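PDB 2DBY: GTP-binding protein from Thermus thermophilus, which binds GDP and is probably a ribosome-binding ATPase of the YchF/OLA1 subfamily of OBG-type GTPases. Local coordinates for residues 321-331 and 341-352. Residues are numbered along the deposited sequence; the frame is centred on the assembly and turned at random.
Sequences FIRAEVIPWDK and AKERGWVRLEGK
Lys331 lies over one face of the Trp346 indole. Its CE sits 3.5 Å from the centroid of the six-membered ring, 5° off the normal, a CH-pi contact. Lys331 NZ adds a cation-pi contact, 3.7 Å from the centroid of the Trp346 six-membered ring. Bends at chi2 (-55°) and chi3 (-66°) fold the lysine chain over the ring, and NZ also forms a salt bridge with Glu334. Arg344 CB covers the opposite face, so the indole is sandwiched. With an alanine at Trp346, the Lys331 ammonium would probably lose its aromatic partner, and a gap would be likely to open between Lys331 and Arg344.

Ile327 CD1 packs on Ala341 CB at 3.6 Å and also touches Trp346 CB. Two residues before Ile327 in the strand, Glu325 OE1 meets Lys342 NZ in a salt bridge of 2.9 Å, with the ammonium well above the carboxylate plane. Glu325 CG lies alongside Leu349 CD2.

Strands 323-328 and 348-350 pair antiparallel in the C-terminal ubiquitin-like TGS domain. Strand 323-328 is central in this three-stranded sheet, with 360-365 on its other edge. Ala324 with Glu350 and Val326 with Arg348 are hydrogen-bonded pairs; Glu350 N reaches Ala324 O at 2.8 Å. Val326 CG2 rests on Glu350 CG. Arg348 grips Glu350 OE1 side-on through NE and NH2, which holds its guanidinium with Pro328 CD at one edge.

Beyond the pairing, Lys352 CG meets the edge of the Phe321 ring at CD2, 3.6 Å away. Lys352 NZ reaches toward Phe321 O, an unusually short contact whose geometry is doubtful, and makes a longer bond to Ile322 O. A Schellman motif at Gly345 ends the preceding helix and leads the chain into Trp346.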
loop_
_atom_site.group_PDB
_atom_site.type_symbol
_atom_site.label_atom_id
_atom_site.label_comp_id
_atom_site.label_asym_id
_atom_site.label_seq_id
_atom_site.Cartn_x
_atom_site.Cartn_y
_atom_site.Cartn_z
ATOM N N PHE A 321 5.860 0.965 27.402
ATOM C CA PHE A 321 7.086 1.340 26.700
ATOM C C PHE A 321 7.883 2.341 27.501
ATOM O O PHE A 321 7.369 3.390 27.887
ATOM C CB PHE A 321 6.774 1.975 25.334
ATOM C CG PHE A 321 8.005 2.321 24.524
ATOM C CD1 PHE A 321 8.625 1.363 23.728
ATOM C CD2 PHE A 321 8.553 3.601 24.578
ATOM C CE1 PHE A 321 9.781 1.678 22.996
ATOM C CE2 PHE A 321 9.701 3.925 23.855
ATOM C CZ PHE A 321 10.319 2.957 23.060
ATOM N N ILE A 322 9.145 2.014 27.741
ATOM C CA ILE A 322 10.040 2.902 28.461
ATOM C C ILE A 322 11.083 3.366 27.452
ATOM O O ILE A 322 11.328 4.566 27.296
ATOM C CB ILE A 322 10.740 2.169 29.607
ATOM C CG1 ILE A 322 9.706 1.430 30.456
ATOM C CG2 ILE A 322 11.514 3.168 30.461
ATOM C CD1 ILE A 322 10.317 0.627 31.556
ATOM N N ARG A 323 11.679 2.395 26.762
ATOM C CA ARG A 323 12.694 2.646 25.737
ATOM C C ARG A 323 12.925 1.363 24.936
ATOM O O ARG A 323 12.427 0.294 25.305
ATOM C CB ARG A 323 14.004 3.088 26.383
ATOM C CG ARG A 323 14.580 2.061 27.336
ATOM C CD ARG A 323 15.915 2.515 27.904
ATOM N NE ARG A 323 16.549 1.468 28.701
ATOM C CZ ARG A 323 17.809 1.511 29.126
ATOM N NH1 ARG A 323 18.574 2.553 28.830
ATOM N NH2 ARG A 323 18.304 0.507 29.841
ATOM N N ALA A 324 13.668 1.465 23.839
ATOM C CA ALA A 324 13.953 0.285 23.022
ATOM C C ALA A 324 15.324 0.324 22.358
ATOM O O ALA A 324 15.820 1.385 22.001
ATOM C CB ALA A 324 12.863 0.109 21.948
ATOM N N GLU A 325 15.938 -0.847 22.207
ATOM C CA GLU A 325 17.227 -0.942 21.550
ATOM C C GLU A 325 16.866 -0.925 20.061
ATOM O O GLU A 325 15.932 -1.609 19.634
ATOM C CB GLU A 325 17.903 -2.265 21.905
ATOM C CG GLU A 325 18.113 -2.513 23.402
ATOM C CD GLU A 325 18.351 -3.985 23.715
ATOM O OE1 GLU A 325 19.229 -4.607 23.077
ATOM O OE2 GLU A 325 17.657 -4.529 24.599
ATOM N N VAL A 326 17.609 -0.152 19.281
ATOM C CA VAL A 326 17.364 -0.025 17.855
ATOM C C VAL A 326 18.674 -0.040 17.092
ATOM O O VAL A 326 19.648 0.592 17.502
ATOM C CB VAL A 326 16.674 1.317 17.527
ATOM C CG1 VAL A 326 16.383 1.412 16.024
ATOM C CG2 VAL A 326 15.412 1.465 18.352
ATOM N N ILE A 327 18.688 -0.751 15.971
ATOM C CA ILE A 327 19.876 -0.816 15.135
ATOM C C ILE A 327 19.445 -1.225 13.735
ATOM O O ILE A 327 18.570 -2.073 13.581
ATOM C CB ILE A 327 20.909 -1.849 15.702
ATOM C CG1 ILE A 327 22.127 -1.952 14.770
ATOM C CG2 ILE A 327 20.236 -3.225 15.875
ATOM C CD1 ILE A 327 23.197 -2.940 15.246
ATOM N N PRO A 328 20.009 -0.584 12.702
ATOM C CA PRO A 328 19.704 -0.882 11.298
ATOM C C PRO A 328 20.035 -2.351 11.068
ATOM O O PRO A 328 21.060 -2.842 11.543
ATOM C CB PRO A 328 20.653 0.019 10.543
ATOM C CG PRO A 328 20.800 1.197 11.454
ATOM C CD PRO A 328 20.884 0.594 12.820
ATOM N N TRP A 329 19.189 -3.057 10.326
ATOM C CA TRP A 329 19.422 -4.475 10.126
ATOM C C TRP A 329 20.804 -4.786 9.568
ATOM O O TRP A 329 21.404 -5.792 9.930
ATOM C CB TRP A 329 18.369 -5.068 9.175
ATOM C CG TRP A 329 18.593 -4.643 7.754
ATOM C CD1 TRP A 329 18.200 -3.466 7.177
ATOM C CD2 TRP A 329 19.336 -5.349 6.754
ATOM N NE1 TRP A 329 18.650 -3.392 5.889
ATOM C CE2 TRP A 329 19.353 -4.536 5.601
ATOM C CE3 TRP A 329 19.997 -6.587 6.722
ATOM C CZ2 TRP A 329 20.003 -4.916 4.426
ATOM C CZ3 TRP A 329 20.647 -6.966 5.537
ATOM C CH2 TRP A 329 20.640 -6.128 4.416
ATOM N N ASP A 330 21.295 -3.927 8.683
ATOM C CA ASP A 330 22.585 -4.172 8.055
ATOM C C ASP A 330 23.735 -4.079 9.049
ATOM O O ASP A 330 24.746 -4.772 8.902
ATOM C CB ASP A 330 22.821 -3.196 6.906
ATOM C CG ASP A 330 22.595 -1.761 7.309
ATOM O OD1 ASP A 330 23.435 -0.898 6.976
ATOM O OD2 ASP A 330 21.571 -1.491 7.948
ATOM N N LYS A 331 23.570 -3.236 10.063
ATOM C CA LYS A 331 24.612 -3.079 11.074
ATOM C C LYS A 331 24.541 -4.246 12.054
ATOM O O LYS A 331 25.560 -4.653 12.620
ATOM C CB LYS A 331 24.448 -1.744 11.820
ATOM C CG LYS A 331 24.551 -0.508 10.945
ATOM C CD LYS A 331 25.836 -0.455 10.133
ATOM C CE LYS A 331 27.086 -0.290 11.009
ATOM N NZ LYS A 331 28.337 -0.255 10.179
ATOM N N ALA A 341 27.029 -6.321 18.413
ATOM C CA ALA A 341 26.670 -4.971 17.971
ATOM C C ALA A 341 26.766 -3.973 19.124
ATOM O O ALA A 341 27.111 -2.804 18.918
ATOM C CB ALA A 341 25.244 -4.961 17.397
ATOM N N LYS A 342 26.418 -4.429 20.324
ATOM C CA LYS A 342 26.500 -3.581 21.511
ATOM C C LYS A 342 27.972 -3.220 21.740
ATOM O O LYS A 342 28.327 -2.044 21.903
ATOM C CB LYS A 342 25.954 -4.328 22.731
ATOM C CG LYS A 342 24.443 -4.568 22.742
ATOM C CD LYS A 342 24.059 -5.579 23.833
ATOM C CE LYS A 342 22.568 -5.883 23.857
ATOM N NZ LYS A 342 21.786 -4.746 24.423
ATOM N N GLU A 343 28.830 -4.240 21.727
ATOM C CA GLU A 343 30.265 -4.046 21.942
ATOM C C GLU A 343 30.818 -3.054 20.935
ATOM O O GLU A 343 31.704 -2.268 21.255
ATOM C CB GLU A 343 31.016 -5.384 21.827
ATOM C CG GLU A 343 32.543 -5.271 21.818
ATOM C CD GLU A 343 33.131 -5.148 20.412
ATOM O OE1 GLU A 343 34.371 -5.063 20.294
ATOM O OE2 GLU A 343 32.358 -5.138 19.428
ATOM N N ARG A 344 30.286 -3.096 19.719
ATOM C CA ARG A 344 30.712 -2.191 18.657
ATOM C C ARG A 344 30.077 -0.814 18.864
ATOM O O ARG A 344 30.428 0.150 18.189
ATOM C CB ARG A 344 30.292 -2.742 17.295
ATOM C CG ARG A 344 31.143 -3.889 16.751
ATOM C CD ARG A 344 32.294 -3.356 15.916
ATOM N NE ARG A 344 32.582 -4.239 14.792
ATOM C CZ ARG A 344 32.943 -3.811 13.588
ATOM N NH1 ARG A 344 33.066 -2.510 13.357
ATOM N NH2 ARG A 344 33.153 -4.677 12.602
ATOM N N GLY A 345 29.140 -0.721 19.801
ATOM C CA GLY A 345 28.491 0.555 20.034
ATOM C C GLY A 345 27.547 0.944 18.900
ATOM O O GLY A 345 27.395 2.132 18.575
ATOM N N TRP A 346 26.903 -0.050 18.293
ATOM C CA TRP A 346 25.980 0.217 17.192
ATOM C C TRP A 346 24.519 0.108 17.610
ATOM O O TRP A 346 23.612 0.430 16.828
ATOM C CB TRP A 346 26.243 -0.744 16.023
ATOM C CG TRP A 346 27.527 -0.471 15.282
ATOM C CD1 TRP A 346 28.288 0.666 15.346
ATOM C CD2 TRP A 346 28.171 -1.327 14.332
ATOM N NE1 TRP A 346 29.361 0.567 14.496
ATOM C CE2 TRP A 346 29.315 -0.646 13.860
ATOM C CE3 TRP A 346 27.894 -2.605 13.835
ATOM C CZ2 TRP A 346 30.180 -1.199 12.909
ATOM C CZ3 TRP A 346 28.756 -3.159 12.888
ATOM C CH2 TRP A 346 29.886 -2.452 12.435
ATOM N N VAL A 347 24.279 -0.348 18.834
ATOM C CA VAL A 347 22.912 -0.491 19.319
ATOM C C VAL A 347 22.488 0.758 20.066
ATOM O O VAL A 347 23.119 1.150 21.051
ATOM C CB VAL A 347 22.767 -1.710 20.246
ATOM C CG1 VAL A 347 21.381 -1.727 20.886
ATOM C CG2 VAL A 347 22.999 -3.003 19.439
ATOM N N ARG A 348 21.414 1.385 19.594
ATOM C CA ARG A 348 20.902 2.605 20.208
ATOM C C ARG A 348 19.736 2.369 21.158
ATOM O O ARG A 348 18.969 1.416 21.014
ATOM C CB ARG A 348 20.463 3.597 19.125
ATOM C CG ARG A 348 21.588 4.440 18.542
ATOM C CD ARG A 348 21.395 4.701 17.052
ATOM N NE ARG A 348 20.020 5.064 16.700
ATOM C CZ ARG A 348 19.356 4.541 15.667
ATOM N NH1 ARG A 348 19.946 3.637 14.896
ATOM N NH2 ARG A 348 18.105 4.911 15.406
ATOM N N LEU A 349 19.623 3.239 22.155
ATOM C CA LEU A 349 18.517 3.159 23.090
ATOM C C LEU A 349 17.680 4.366 22.683
ATOM O O LEU A 349 18.119 5.509 22.827
ATOM C CB LEU A 349 19.019 3.278 24.537
ATOM C CG LEU A 349 19.830 2.075 25.044
ATOM C CD1 LEU A 349 20.342 2.338 26.460
ATOM C CD2 LEU A 349 18.960 0.820 25.023
ATOM N N GLU A 350 16.496 4.110 22.133
ATOM C CA GLU A 350 15.623 5.185 21.674
ATOM C C GLU A 350 14.392 5.308 22.552
ATOM O O GLU A 350 13.903 4.313 23.104
ATOM C CB GLU A 350 15.193 4.936 20.225
ATOM C CG GLU A 350 16.334 4.920 19.226
ATOM C CD GLU A 350 16.916 6.303 18.945
ATOM O OE1 GLU A 350 17.777 6.410 18.039
ATOM O OE2 GLU A 350 16.517 7.277 19.618
ATOM N N GLY A 351 13.885 6.533 22.658
ATOM C CA GLY A 351 12.726 6.779 23.490
ATOM C C GLY A 351 11.413 6.871 22.741
ATOM O O GLY A 351 11.314 6.464 21.581
ATOM N N LYS A 352 10.407 7.436 23.409
ATOM C CA LYS A 352 9.061 7.574 22.854
ATOM C C LYS A 352 8.920 8.550 21.683
ATOM O O LYS A 352 7.912 8.537 20.981
ATOM C CB LYS A 352 8.094 7.966 23.977
ATOM C CG LYS A 352 8.312 7.155 25.262
ATOM C CD LYS A 352 7.376 7.560 26.388
ATOM C CE LYS A 352 7.947 7.135 27.739
ATOM N NZ LYS A 352 8.392 5.708 27.770
#